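Local coordinates for protein putative phytoene/squalene synthase YisP (Bacillus subtilis subsp. subtilis, PDB 3WE9) that releases diphosphate from farnesyl diphosphate to give farnesol, takes part in biofilm formation, and belongs to the phytoene/squalene synthase family, at residues 16-21 / 44-49; 92-97 / 137-142; 112-117 / 177-182; 146-151 / 223-228. One frame throughout, in Å; residues are numbered along the deposited sequence.

Interaction 1 (16-21 / 44-49); sequences QQCGQI and SWAVLS
Gly-19 and Trp-45 mark the closest backbone approach, CA to CA 5.3 Å, where the 16-21 and 44-49 segments of two helices pass with axes 8.2 Å apart at 59°. The indole of Trp-45 lies against the bare glycine: Gly-19 CA sits over its six-membered ring, 3.8 Å from the centroid and 28° off the normal, a CH-pi contact displaced toward the CD2-CE3 side. With no side chain on Gly-19, the backbone comes right up to the ring. At the indole's edge, close to its plane, Gln-16 brings NE2 to within 3.8 Å of Trp-45 CZ3, the amide standing almost upright to the ring; the bend of Gln-16 at chi2 (-46°) folds the amide back toward it. Phe-30 also meets the indole, nearly parallel to it. Were Trp-45 cut back to an alanine, a gap would probably open beside Gly-19 and the Gln-16 amide could swing. Next to the glycine, Cys-18 packs CB against Trp-45 CB and SG against Ala-46. Ser-49 OG turns back onto its own helix and bonds to Trp-45 O at 2.8 Å, from above the carbonyl plane, so that this oxygen accepts from both Ser-49 N and OG. The crossing within this all-helical isoprenoid-synthase fold therefore rests on apolar and CH-pi packing, with the serine hydroxyl satisfied inside its own helix and no hydrogen bond joining the two segments.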
loop_
_atom_site.group_PDB
_atom_site.type_symbol
_atom_site.label_atom_id
_atom_site.label_comp_id
_atom_site.label_asym_id
_atom_site.label_seq_id
_atom_site.Cartn_x
_atom_site.Cartn_y
_atom_site.Cartn_z
ATOM N N GLN A 16 -18.524 5.834 -6.921
ATOM C CA GLN A 16 -18.163 7.184 -6.506
ATOM C C GLN A 16 -17.845 7.226 -5.023
ATOM O O GLN A 16 -16.916 7.909 -4.594
ATOM C CB GLN A 16 -19.291 8.166 -6.819
ATOM C CG GLN A 16 -19.366 8.523 -8.282
ATOM C CD GLN A 16 -17.998 8.850 -8.853
ATOM O OE1 GLN A 16 -17.287 9.713 -8.336
ATOM N NE2 GLN A 16 -17.622 8.156 -9.922
ATOM N N GLN A 17 -18.614 6.485 -4.241
ATOM C CA GLN A 17 -18.386 6.447 -2.811
ATOM C C GLN A 17 -17.082 5.707 -2.531
ATOM O O GLN A 17 -16.373 6.021 -1.576
ATOM C CB GLN A 17 -19.575 5.786 -2.118
ATOM C CG GLN A 17 -20.867 6.540 -2.392
ATOM C CD GLN A 17 -22.061 5.982 -1.652
ATOM O OE1 GLN A 17 -23.178 6.489 -1.788
ATOM N NE2 GLN A 17 -21.839 4.938 -0.861
ATOM N N CYS A 18 -16.758 4.725 -3.369
ATOM C CA CYS A 18 -15.506 3.996 -3.197
ATOM C C CYS A 18 -14.365 4.986 -3.422
ATOM O O CYS A 18 -13.342 4.927 -2.745
ATOM C CB CYS A 18 -15.399 2.839 -4.199
ATOM S SG CYS A 18 -16.390 1.376 -3.792
ATOM N N GLY A 19 -14.566 5.903 -4.367
ATOM C CA GLY A 19 -13.558 6.907 -4.675
ATOM C C GLY A 19 -13.384 7.942 -3.575
ATOM O O GLY A 19 -12.273 8.424 -3.336
ATOM N N GLN A 20 -14.484 8.288 -2.912
ATOM C CA GLN A 20 -14.464 9.259 -1.818
ATOM C C GLN A 20 -13.621 8.677 -0.686
ATOM O O GLN A 20 -12.789 9.361 -0.092
ATOM C CB GLN A 20 -15.887 9.506 -1.308
ATOM C CG GLN A 20 -16.917 9.791 -2.391
ATOM C CD GLN A 20 -16.997 11.257 -2.772
ATOM O OE1 GLN A 20 -15.999 11.871 -3.154
ATOM N NE2 GLN A 20 -18.196 11.827 -2.674
ATOM N N ILE A 21 -13.857 7.400 -0.402
ATOM C CA ILE A 21 -13.144 6.668 0.639
ATOM C C ILE A 21 -11.639 6.641 0.394
ATOM O O ILE A 21 -10.856 7.113 1.220
ATOM C CB ILE A 21 -13.644 5.202 0.723
ATOM C CG1 ILE A 21 -15.059 5.166 1.309
ATOM C CG2 ILE A 21 -12.686 4.360 1.552
ATOM C CD1 ILE A 21 -15.641 3.769 1.428
ATOM N N SER A 44 -10.308 0.045 -9.393
ATOM C CA SER A 44 -9.250 0.129 -8.390
ATOM C C SER A 44 -9.796 0.718 -7.092
ATOM O O SER A 44 -9.416 0.283 -6.006
ATOM C CB SER A 44 -8.090 0.987 -8.899
ATOM O OG SER A 44 -7.442 0.346 -9.984
ATOM N N TRP A 45 -10.667 1.718 -7.207
ATOM C CA TRP A 45 -11.259 2.324 -6.018
ATOM C C TRP A 45 -11.995 1.243 -5.234
ATOM O O TRP A 45 -11.872 1.150 -4.016
ATOM C CB TRP A 45 -12.266 3.413 -6.386
ATOM C CG TRP A 45 -11.707 4.636 -7.058
ATOM C CD1 TRP A 45 -10.401 5.031 -7.116
ATOM C CD2 TRP A 45 -12.463 5.637 -7.742
ATOM N NE1 TRP A 45 -10.297 6.222 -7.800
ATOM C CE2 TRP A 45 -11.551 6.616 -8.193
ATOM C CE3 TRP A 45 -13.828 5.803 -8.015
ATOM C CZ2 TRP A 45 -11.962 7.751 -8.907
ATOM C CZ3 TRP A 45 -14.237 6.928 -8.724
ATOM C CH2 TRP A 45 -13.303 7.889 -9.162
ATOM N N ALA A 46 -12.767 0.427 -5.947
ATOM C CA ALA A 46 -13.534 -0.646 -5.324
ATOM C C ALA A 46 -12.625 -1.610 -4.574
ATOM O O ALA A 46 -12.899 -1.975 -3.426
ATOM C CB ALA A 46 -14.345 -1.406 -6.393
ATOM N N VAL A 47 -11.545 -2.026 -5.228
ATOM C CA VAL A 47 -10.598 -2.955 -4.619
ATOM C C VAL A 47 -9.966 -2.381 -3.352
ATOM O O VAL A 47 -9.936 -3.045 -2.314
ATOM C CB VAL A 47 -9.479 -3.345 -5.612
ATOM C CG1 VAL A 47 -8.374 -4.115 -4.889
ATOM C CG2 VAL A 47 -10.066 -4.194 -6.737
ATOM N N LEU A 48 -9.469 -1.151 -3.429
ATOM C CA LEU A 48 -8.845 -0.535 -2.262
ATOM C C LEU A 48 -9.860 -0.163 -1.178
ATOM O O LEU A 48 -9.528 -0.161 0.007
ATOM C CB LEU A 48 -8.030 0.694 -2.675
ATOM C CG LEU A 48 -6.819 0.404 -3.573
ATOM C CD1 LEU A 48 -5.964 1.658 -3.684
ATOM C CD2 LEU A 48 -5.999 -0.740 -2.994
ATOM N N SER A 49 -11.086 0.162 -1.578
ATOM C CA SER A 49 -12.125 0.484 -0.604
ATOM C C SER A 49 -12.372 -0.786 0.205
ATOM O O SER A 49 -12.520 -0.740 1.431
ATOM C CB SER A 49 -13.418 0.917 -1.302
ATOM O OG SER A 49 -13.290 2.213 -1.858
#

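Interaction 2 (92-97 / 137-142); sequences RTFTLE and LPILTR
A single water ties Phe-94 to Pro-138, donating to Phe-94 O at 2.9 Å and to Pro-138 O at 3.0 Å. It bridges two helices of the bundle characteristic of the phytoene/squalene synthase family: Phe-94 lies in the last part of helix 84-94, and Pro-138 and Ile-139 belong to the last turn of helix 118-140, which is kinked there. No direct hydrogen bond joins the two segments, and the rest of the contact is apolar. The ring of Phe-94 presents one face to Ile-139, whose CG1 lies 3.9 Å from Phe-94 CG; the two side chains cross at about a right angle. Helix 38-54 also packs on this ring, through Lys-39, Gln-40 and Ala-43. With a serine here instead of Phe-94, a gap is likely to open between the helices, Ile-139 CG1 being left without the ring it packs on. Beyond the phenylalanine the chain leaves the helix at Thr-95, which has positive phi, and this turn carries Leu-96 back to the same pair of residues. With CG opposite the carbonyl carbon (chi1 -57°) and chi2 extended, Leu-96 inserts one methyl between them: CD2 touches Pro-138 CB at 3.8 Å and Ile-139 CG1 at 3.9 Å. Pro-138 CB also rests 3.5 Å from Phe-94 O, the carbonyl oxygen that holds the water.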
loop_
_atom_site.group_PDB
_atom_site.type_symbol
_atom_site.label_atom_id
_atom_site.label_comp_id
_atom_site.label_asym_id
_atom_site.label_seq_id
_atom_site.Cartn_x
_atom_site.Cartn_y
_atom_site.Cartn_z
ATOM N N ARG A 92 -16.538 -8.840 -11.964
ATOM C CA ARG A 92 -17.014 -9.422 -13.212
ATOM C C ARG A 92 -16.425 -8.750 -14.449
ATOM O O ARG A 92 -16.229 -9.385 -15.485
ATOM C CB ARG A 92 -18.541 -9.341 -13.265
ATOM C CG ARG A 92 -19.254 -10.259 -12.281
ATOM C CD ARG A 92 -20.731 -9.912 -12.206
ATOM N NE ARG A 92 -21.202 -9.455 -13.504
ATOM C CZ ARG A 92 -21.658 -8.230 -13.748
ATOM N NH1 ARG A 92 -21.720 -7.327 -12.779
ATOM N NH2 ARG A 92 -22.024 -7.905 -14.977
ATOM N N THR A 93 -16.138 -7.462 -14.335
ATOM C CA THR A 93 -15.588 -6.712 -15.450
ATOM C C THR A 93 -14.134 -7.048 -15.755
ATOM O O THR A 93 -13.745 -7.146 -16.925
ATOM C CB THR A 93 -15.700 -5.195 -15.186
ATOM O OG1 THR A 93 -17.070 -4.858 -14.930
ATOM C CG2 THR A 93 -15.188 -4.401 -16.383
ATOM N N PHE A 94 -13.334 -7.232 -14.707
ATOM C CA PHE A 94 -11.912 -7.522 -14.874
ATOM C C PHE A 94 -11.476 -8.946 -14.546
ATOM O O PHE A 94 -10.279 -9.243 -14.523
ATOM C CB PHE A 94 -11.101 -6.518 -14.053
ATOM C CG PHE A 94 -11.176 -5.121 -14.595
ATOM C CD1 PHE A 94 -10.379 -4.739 -15.673
ATOM C CD2 PHE A 94 -12.091 -4.207 -14.072
ATOM C CE1 PHE A 94 -10.494 -3.465 -16.231
ATOM C CE2 PHE A 94 -12.218 -2.927 -14.621
ATOM C CZ PHE A 94 -11.416 -2.556 -15.704
ATOM N N THR A 95 -12.452 -9.819 -14.308
ATOM C CA THR A 95 -12.180 -11.215 -13.982
ATOM C C THR A 95 -11.137 -11.297 -12.867
ATOM O O THR A 95 -10.077 -11.906 -13.028
ATOM C CB THR A 95 -11.678 -11.976 -15.225
ATOM O OG1 THR A 95 -12.597 -11.777 -16.307
ATOM C CG2 THR A 95 -11.572 -13.468 -14.932
ATOM N N LEU A 96 -11.448 -10.675 -11.736
ATOM C CA LEU A 96 -10.543 -10.660 -10.588
ATOM C C LEU A 96 -10.511 -12.026 -9.904
ATOM O O LEU A 96 -11.440 -12.827 -10.051
ATOM C CB LEU A 96 -10.983 -9.586 -9.588
ATOM C CG LEU A 96 -11.082 -8.156 -10.144
ATOM C CD1 LEU A 96 -11.534 -7.209 -9.043
ATOM C CD2 LEU A 96 -9.739 -7.720 -10.714
ATOM N N GLU A 97 -9.439 -12.288 -9.160
ATOM C CA GLU A 97 -9.282 -13.562 -8.462
ATOM C C GLU A 97 -9.670 -13.460 -6.992
ATOM O O GLU A 97 -9.347 -12.480 -6.321
ATOM C CB GLU A 97 -7.840 -14.041 -8.580
ATOM C CG GLU A 97 -7.344 -14.110 -10.006
ATOM C CD GLU A 97 -6.021 -14.828 -10.110
ATOM O OE1 GLU A 97 -5.065 -14.425 -9.407
ATOM O OE2 GLU A 97 -5.939 -15.799 -10.894
ATOM N N LEU A 137 -3.753 -6.600 -10.091
ATOM C CA LEU A 137 -3.079 -7.034 -11.317
ATOM C C LEU A 137 -3.941 -7.071 -12.581
ATOM O O LEU A 137 -3.563 -6.506 -13.610
ATOM C CB LEU A 137 -2.418 -8.402 -11.106
ATOM C CG LEU A 137 -1.567 -8.933 -12.266
ATOM C CD1 LEU A 137 -0.465 -7.938 -12.601
ATOM C CD2 LEU A 137 -0.969 -10.283 -11.889
ATOM N N PRO A 138 -5.104 -7.739 -12.526
ATOM C CA PRO A 138 -5.973 -7.815 -13.710
ATOM C C PRO A 138 -6.470 -6.452 -14.191
ATOM O O PRO A 138 -6.845 -6.290 -15.353
ATOM C CB PRO A 138 -7.117 -8.711 -13.243
ATOM C CG PRO A 138 -6.474 -9.571 -12.196
ATOM C CD PRO A 138 -5.638 -8.576 -11.438
ATOM N N ILE A 139 -6.472 -5.477 -13.291
ATOM C CA ILE A 139 -6.910 -4.131 -13.629
ATOM C C ILE A 139 -5.764 -3.356 -14.289
ATOM O O ILE A 139 -5.973 -2.585 -15.226
ATOM C CB ILE A 139 -7.384 -3.385 -12.357
ATOM C CG1 ILE A 139 -8.620 -4.089 -11.779
ATOM C CG2 ILE A 139 -7.686 -1.924 -12.682
ATOM C CD1 ILE A 139 -9.089 -3.546 -10.433
ATOM N N LEU A 140 -4.548 -3.586 -13.805
ATOM C CA LEU A 140 -3.368 -2.904 -14.327
ATOM C C LEU A 140 -2.909 -3.440 -15.683
ATOM O O LEU A 140 -2.298 -2.715 -16.468
ATOM C CB LEU A 140 -2.218 -3.022 -13.319
ATOM C CG LEU A 140 -2.558 -2.514 -11.916
ATOM C CD1 LEU A 140 -1.400 -2.806 -10.947
ATOM C CD2 LEU A 140 -2.848 -1.021 -11.985
ATOM N N THR A 141 -3.194 -4.705 -15.964
ATOM C CA THR A 141 -2.770 -5.267 -17.239
ATOM C C THR A 141 -3.642 -6.407 -17.723
ATOM O O THR A 141 -3.998 -7.298 -16.961
ATOM C CB THR A 141 -1.305 -5.775 -17.189
ATOM O OG1 THR A 141 -0.921 -6.232 -18.492
ATOM C CG2 THR A 141 -1.167 -6.932 -16.216
ATOM N N ARG A 142 -3.963 -6.366 -19.011
ATOM C CA ARG A 142 -4.789 -7.377 -19.646
ATOM C C ARG A 142 -3.973 -8.495 -20.298
ATOM O O ARG A 142 -4.442 -9.626 -20.399
ATOM C CB ARG A 142 -5.695 -6.725 -20.701
ATOM C CG ARG A 142 -4.978 -5.760 -21.658
ATOM C CD ARG A 142 -5.815 -5.546 -22.929
ATOM N NE ARG A 142 -5.303 -4.487 -23.799
ATOM C CZ ARG A 142 -5.742 -3.230 -23.783
ATOM N NH1 ARG A 142 -6.704 -2.872 -22.942
ATOM N NH2 ARG A 142 -5.228 -2.331 -24.613
HETATM O O HOH W 1 -8.702 -8.241 -16.774
#

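Interaction 3 (112-117 / 177-182); sequences AKPYDD and IPRQVM
Two backbone hydrogen bonds join Tyr-115 and Asp-116 to the N-terminal turn of helix 179-185, where the loop leading into helix 118-140 runs past the first turn of another helix in this all-alpha prenyl-synthase fold. Arg-179 N donates to Tyr-115 O at 2.9 Å, nearly straight at 169°, and Gln-180 N to Asp-116 O at 2.8 Å. Neighbouring carbonyls of the loop thus take up amides of the first turn, which lack acceptors within their own helix; a CA-H...O contact from Pro-178 CA also reaches Tyr-115 O. Van der Waals contacts are slighter: Pro-178 CB rests 3.8 Å from Asp-117 O, and Asp-117 OD2 lies 3.6 Å from Gln-180 CG. The charged interaction is a salt bridge from Arg-179 NE to Glu-189. A side-chain hydrogen bond completes the set: the bend of Arg-179 at chi2 (48°) turns its chain back toward Ile-177, and NH1 reaches Ile-177 O at 2.8 Å, along a lone pair and within the guanidinium plane.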
loop_
_atom_site.group_PDB
_atom_site.type_symbol
_atom_site.label_atom_id
_atom_site.label_comp_id
_atom_site.label_asym_id
_atom_site.label_seq_id
_atom_site.Cartn_x
_atom_site.Cartn_y
_atom_site.Cartn_z
ATOM N N ALA A 112 -1.324 -9.742 19.253
ATOM C CA ALA A 112 -0.935 -8.623 20.103
ATOM C C ALA A 112 0.526 -8.765 20.519
ATOM O O ALA A 112 1.031 -7.958 21.298
ATOM C CB ALA A 112 -1.830 -8.542 21.346
ATOM N N LYS A 113 1.197 -9.787 19.995
ATOM C CA LYS A 113 2.592 -10.020 20.314
ATOM C C LYS A 113 3.510 -9.407 19.281
ATOM O O LYS A 113 3.216 -9.405 18.089
ATOM C CB LYS A 113 2.872 -11.523 20.441
ATOM C CG LYS A 113 1.998 -12.212 21.461
ATOM C CD LYS A 113 2.536 -13.574 21.834
ATOM C CE LYS A 113 1.903 -14.053 23.128
ATOM N NZ LYS A 113 2.674 -15.174 23.723
ATOM N N PRO A 114 4.653 -8.881 19.738
ATOM C CA PRO A 114 5.646 -8.254 18.865
ATOM C C PRO A 114 6.201 -9.247 17.846
ATOM O O PRO A 114 6.261 -10.448 18.105
ATOM C CB PRO A 114 6.721 -7.771 19.848
ATOM C CG PRO A 114 5.956 -7.607 21.159
ATOM C CD PRO A 114 5.061 -8.802 21.153
ATOM N N TYR A 115 6.577 -8.741 16.677
ATOM C CA TYR A 115 7.146 -9.587 15.643
ATOM C C TYR A 115 8.571 -9.891 16.061
ATOM O O TYR A 115 9.242 -9.038 16.642
ATOM C CB TYR A 115 7.139 -8.870 14.292
ATOM C CG TYR A 115 5.788 -8.813 13.608
ATOM C CD1 TYR A 115 4.636 -9.319 14.223
ATOM C CD2 TYR A 115 5.660 -8.238 12.347
ATOM C CE1 TYR A 115 3.392 -9.246 13.586
ATOM C CE2 TYR A 115 4.430 -8.160 11.711
ATOM C CZ TYR A 115 3.302 -8.661 12.331
ATOM O OH TYR A 115 2.084 -8.541 11.703
ATOM N N ASP A 116 9.040 -11.098 15.766
ATOM C CA ASP A 116 10.387 -11.487 16.159
ATOM C C ASP A 116 11.398 -11.345 15.031
ATOM O O ASP A 116 12.387 -10.629 15.161
ATOM C CB ASP A 116 10.382 -12.932 16.667
ATOM C CG ASP A 116 11.696 -13.324 17.312
ATOM O OD1 ASP A 116 12.085 -12.672 18.305
ATOM O OD2 ASP A 116 12.344 -14.277 16.826
ATOM N N ASP A 117 11.136 -12.044 13.933
ATOM C CA ASP A 117 11.988 -12.046 12.746
ATOM C C ASP A 117 11.560 -10.977 11.752
ATOM O O ASP A 117 10.407 -10.558 11.735
ATOM C CB ASP A 117 11.873 -13.388 12.006
ATOM C CG ASP A 117 12.671 -14.488 12.642
ATOM O OD1 ASP A 117 12.626 -15.615 12.108
ATOM O OD2 ASP A 117 13.343 -14.236 13.663
ATOM N N ILE A 177 7.621 -3.903 14.688
ATOM C CA ILE A 177 9.073 -3.752 14.580
ATOM C C ILE A 177 9.706 -5.080 15.026
ATOM O O ILE A 177 9.498 -5.525 16.158
ATOM C CB ILE A 177 9.601 -2.625 15.489
ATOM C CG1 ILE A 177 8.926 -1.302 15.113
ATOM C CG2 ILE A 177 11.120 -2.517 15.357
ATOM C CD1 ILE A 177 9.130 -0.207 16.131
ATOM N N PRO A 178 10.481 -5.724 14.139
ATOM C CA PRO A 178 11.136 -7.004 14.433
ATOM C C PRO A 178 12.133 -6.933 15.584
ATOM O O PRO A 178 13.134 -6.222 15.514
ATOM C CB PRO A 178 11.805 -7.359 13.109
ATOM C CG PRO A 178 10.960 -6.668 12.095
ATOM C CD PRO A 178 10.725 -5.334 12.741
ATOM N N ARG A 179 11.854 -7.685 16.644
ATOM C CA ARG A 179 12.726 -7.698 17.810
ATOM C C ARG A 179 14.141 -8.174 17.491
ATOM O O ARG A 179 15.103 -7.752 18.142
ATOM C CB ARG A 179 12.101 -8.547 18.925
ATOM C CG ARG A 179 11.248 -7.741 19.915
ATOM C CD ARG A 179 10.252 -6.805 19.221
ATOM N NE ARG A 179 9.485 -6.031 20.195
ATOM C CZ ARG A 179 8.541 -5.146 19.887
ATOM N NH1 ARG A 179 8.226 -4.900 18.613
ATOM N NH2 ARG A 179 7.901 -4.510 20.861
ATOM N N GLN A 180 14.280 -9.051 16.502
ATOM C CA GLN A 180 15.609 -9.534 16.128
ATOM C C GLN A 180 16.394 -8.425 15.433
ATOM O O GLN A 180 17.617 -8.365 15.538
ATOM C CB GLN A 180 15.517 -10.756 15.209
ATOM C CG GLN A 180 15.143 -12.044 15.924
ATOM C CD GLN A 180 16.064 -12.337 17.088
ATOM O OE1 GLN A 180 17.275 -12.500 16.914
ATOM N NE2 GLN A 180 15.500 -12.395 18.290
ATOM N N VAL A 181 15.693 -7.554 14.717
ATOM C CA VAL A 181 16.361 -6.445 14.046
ATOM C C VAL A 181 16.751 -5.424 15.124
ATOM O O VAL A 181 17.854 -4.882 15.107
ATOM C CB VAL A 181 15.440 -5.780 12.987
ATOM C CG1 VAL A 181 16.122 -4.545 12.403
ATOM C CG2 VAL A 181 15.137 -6.773 11.864
ATOM N N MET A 182 15.851 -5.178 16.068
ATOM C CA MET A 182 16.151 -4.254 17.152
ATOM C C MET A 182 17.406 -4.723 17.888
ATOM O O MET A 182 18.306 -3.930 18.173
ATOM C CB MET A 182 14.987 -4.186 18.141
ATOM C CG MET A 182 13.794 -3.375 17.664
ATOM S SD MET A 182 12.329 -3.717 18.648
ATOM C CE MET A 182 12.817 -3.102 20.282
#

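Interaction 4 (146-151 / 223-228); sequences DQLKQA and LPLFPQ
Leu-225, in the short 3-10 segment after helix 199-221, meets helix 145-165 first. Its CB lies 3.5 Å from Leu-148 CD2, tighter than usual for two carbons, and the two side chains approach at a slant. Its CD1 extends farther out, to Gln-147 OE1 at 4.2 Å, a loose contact on the solvent side in which the side chains run nearly perpendicular. The backbone of Leu-225 takes part as well, its O standing close to Leu-148 CD1. Phe-226 comes next, and its ring provides the floor of the contact. Leu-148 CD2 sits over one face, 3.6 Å from the centroid and only 16° off the ring normal, in a CH-pi contact, while CD1 of the same leucine covers the CD1 side of the ring. Leu-148 reaches both neighbours because its CG lies beside the backbone N (chi1 -66°), which sends the forked end out from the helix between Leu-225 and the ring. In the helical terpenoid-synthase architecture this places the connection between helices 199-221 and 228-250 against the first turns of helix 145-165; Gln-231 and Val-234 of helix 228-250 also touch the phenylalanine. One helical turn beyond Leu-148, Ala-151 CB approaches Phe-226 CE2 at 4.2 Å. Pro-227 follows with a lighter touch, its CD 4.4 Å from Leu-148 CD1, and it also packs on Thr-141 in the loop before helix 145-165.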
loop_
_atom_site.group_PDB
_atom_site.type_symbol
_atom_site.label_atom_id
_atom_site.label_comp_id
_atom_site.label_asym_id
_atom_site.label_seq_id
_atom_site.Cartn_x
_atom_site.Cartn_y
_atom_site.Cartn_z
ATOM N N ASP A 146 1.476 -12.584 -16.424
ATOM C CA ASP A 146 2.481 -13.501 -15.895
ATOM C C ASP A 146 3.807 -12.782 -15.667
ATOM O O ASP A 146 4.491 -13.014 -14.670
ATOM C CB ASP A 146 2.697 -14.663 -16.870
ATOM C CG ASP A 146 1.870 -15.886 -16.519
ATOM O OD1 ASP A 146 0.680 -15.733 -16.168
ATOM O OD2 ASP A 146 2.414 -17.007 -16.607
ATOM N N GLN A 147 4.160 -11.906 -16.601
ATOM C CA GLN A 147 5.405 -11.150 -16.526
ATOM C C GLN A 147 5.396 -10.000 -15.515
ATOM O O GLN A 147 6.457 -9.543 -15.091
ATOM C CB GLN A 147 5.747 -10.576 -17.901
ATOM C CG GLN A 147 6.071 -11.601 -18.972
ATOM C CD GLN A 147 6.357 -10.948 -20.311
ATOM O OE1 GLN A 147 7.211 -10.064 -20.414
ATOM N NE2 GLN A 147 5.640 -11.375 -21.346
ATOM N N LEU A 148 4.207 -9.536 -15.134
ATOM C CA LEU A 148 4.075 -8.412 -14.203
ATOM C C LEU A 148 3.561 -8.763 -12.803
ATOM O O LEU A 148 3.474 -7.892 -11.934
ATOM C CB LEU A 148 3.152 -7.354 -14.819
ATOM C CG LEU A 148 3.640 -6.628 -16.077
ATOM C CD1 LEU A 148 2.494 -5.854 -16.699
ATOM C CD2 LEU A 148 4.789 -5.703 -15.715
ATOM N N LYS A 149 3.215 -10.027 -12.590
ATOM C CA LYS A 149 2.698 -10.481 -11.301
ATOM C C LYS A 149 3.662 -10.184 -10.155
ATOM O O LYS A 149 3.268 -9.636 -9.126
ATOM C CB LYS A 149 2.414 -11.982 -11.363
ATOM C CG LYS A 149 1.897 -12.610 -10.074
ATOM C CD LYS A 149 1.806 -14.125 -10.251
ATOM C CE LYS A 149 1.578 -14.859 -8.938
ATOM N NZ LYS A 149 0.179 -14.789 -8.455
ATOM N N GLN A 150 4.926 -10.556 -10.341
ATOM C CA GLN A 150 5.957 -10.336 -9.332
ATOM C C GLN A 150 6.081 -8.845 -9.003
ATOM O O GLN A 150 6.211 -8.463 -7.835
ATOM C CB GLN A 150 7.297 -10.873 -9.841
ATOM C CG GLN A 150 8.445 -10.756 -8.859
ATOM C CD GLN A 150 9.763 -11.209 -9.463
ATOM O OE1 GLN A 150 9.894 -12.352 -9.910
ATOM N NE2 GLN A 150 10.747 -10.315 -9.481
ATOM N N ALA A 151 6.030 -8.007 -10.037
ATOM C CA ALA A 151 6.144 -6.564 -9.861
ATOM C C ALA A 151 4.962 -5.975 -9.094
ATOM O O ALA A 151 5.135 -5.068 -8.280
ATOM C CB ALA A 151 6.274 -5.881 -11.217
ATOM N N LEU A 223 8.709 -1.667 -14.842
ATOM C CA LEU A 223 7.847 -0.561 -15.241
ATOM C C LEU A 223 7.550 -0.479 -16.746
ATOM O O LEU A 223 6.406 -0.244 -17.142
ATOM C CB LEU A 223 8.447 0.763 -14.758
ATOM C CG LEU A 223 7.645 2.035 -15.049
ATOM C CD1 LEU A 223 6.253 1.921 -14.440
ATOM C CD2 LEU A 223 8.383 3.250 -14.494
ATOM N N PRO A 224 8.574 -0.665 -17.602
ATOM C CA PRO A 224 8.351 -0.597 -19.052
ATOM C C PRO A 224 7.429 -1.689 -19.604
ATOM O O PRO A 224 6.907 -1.562 -20.712
ATOM C CB PRO A 224 9.767 -0.703 -19.631
ATOM C CG PRO A 224 10.635 -0.164 -18.527
ATOM C CD PRO A 224 10.013 -0.781 -17.305
ATOM N N LEU A 225 7.239 -2.758 -18.837
ATOM C CA LEU A 225 6.389 -3.870 -19.260
ATOM C C LEU A 225 4.896 -3.626 -19.073
ATOM O O LEU A 225 4.077 -4.294 -19.698
ATOM C CB LEU A 225 6.766 -5.149 -18.516
ATOM C CG LEU A 225 8.176 -5.693 -18.735
ATOM C CD1 LEU A 225 8.348 -6.952 -17.901
ATOM C CD2 LEU A 225 8.404 -5.985 -20.213
ATOM N N PHE A 226 4.537 -2.695 -18.197
ATOM C CA PHE A 226 3.128 -2.394 -17.975
ATOM C C PHE A 226 2.569 -1.682 -19.196
ATOM O O PHE A 226 3.287 -0.949 -19.869
ATOM C CB PHE A 226 2.959 -1.489 -16.753
ATOM C CG PHE A 226 3.005 -2.220 -15.447
ATOM C CD1 PHE A 226 1.857 -2.820 -14.937
ATOM C CD2 PHE A 226 4.193 -2.315 -14.729
ATOM C CE1 PHE A 226 1.889 -3.509 -13.721
ATOM C CE2 PHE A 226 4.239 -3.000 -13.514
ATOM C CZ PHE A 226 3.084 -3.597 -13.009
ATOM N N PRO A 227 1.279 -1.888 -19.501
ATOM C CA PRO A 227 0.704 -1.210 -20.667
ATOM C C PRO A 227 0.717 0.296 -20.422
ATOM O O PRO A 227 0.667 0.740 -19.267
ATOM C CB PRO A 227 -0.709 -1.789 -20.744
ATOM C CG PRO A 227 -1.025 -2.129 -19.313
ATOM C CD PRO A 227 0.273 -2.730 -18.827
ATOM N N GLN A 228 0.792 1.082 -21.492
ATOM C CA GLN A 228 0.822 2.533 -21.346
ATOM C C GLN A 228 -0.299 3.094 -20.473
ATOM O O GLN A 228 -0.070 4.036 -19.712
ATOM C CB GLN A 228 0.786 3.219 -22.717
ATOM C CG GLN A 228 2.011 2.946 -23.572
ATOM C CD GLN A 228 3.269 3.630 -23.052
ATOM O OE1 GLN A 228 4.384 3.168 -23.299
ATOM N NE2 GLN A 228 3.096 4.743 -22.348
#

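In the fold
From the N terminus, interaction 1 closes first, bringing helix 38-54 back across helix 6-25. Interaction 2 then joins the end of helix 84-94 to that of helix 118-140, touching interaction 1 where Ile-139 packs on Ser-44 and Val-47. Interaction 3 ties the loop before helix 118-140 to the start of helix 179-185; it opens inside the loop that interaction 2 closes and ends beyond it, so the two cross, about 36 Å apart between centres. Interaction 4 crosses interaction 3 and ties the connection between helices 199-221 and 228-250 to the start of helix 145-165. Pro-227 and Leu-148 reach Leu-140 and Thr-141, making interactions 1, 2 and 4 a continuous row.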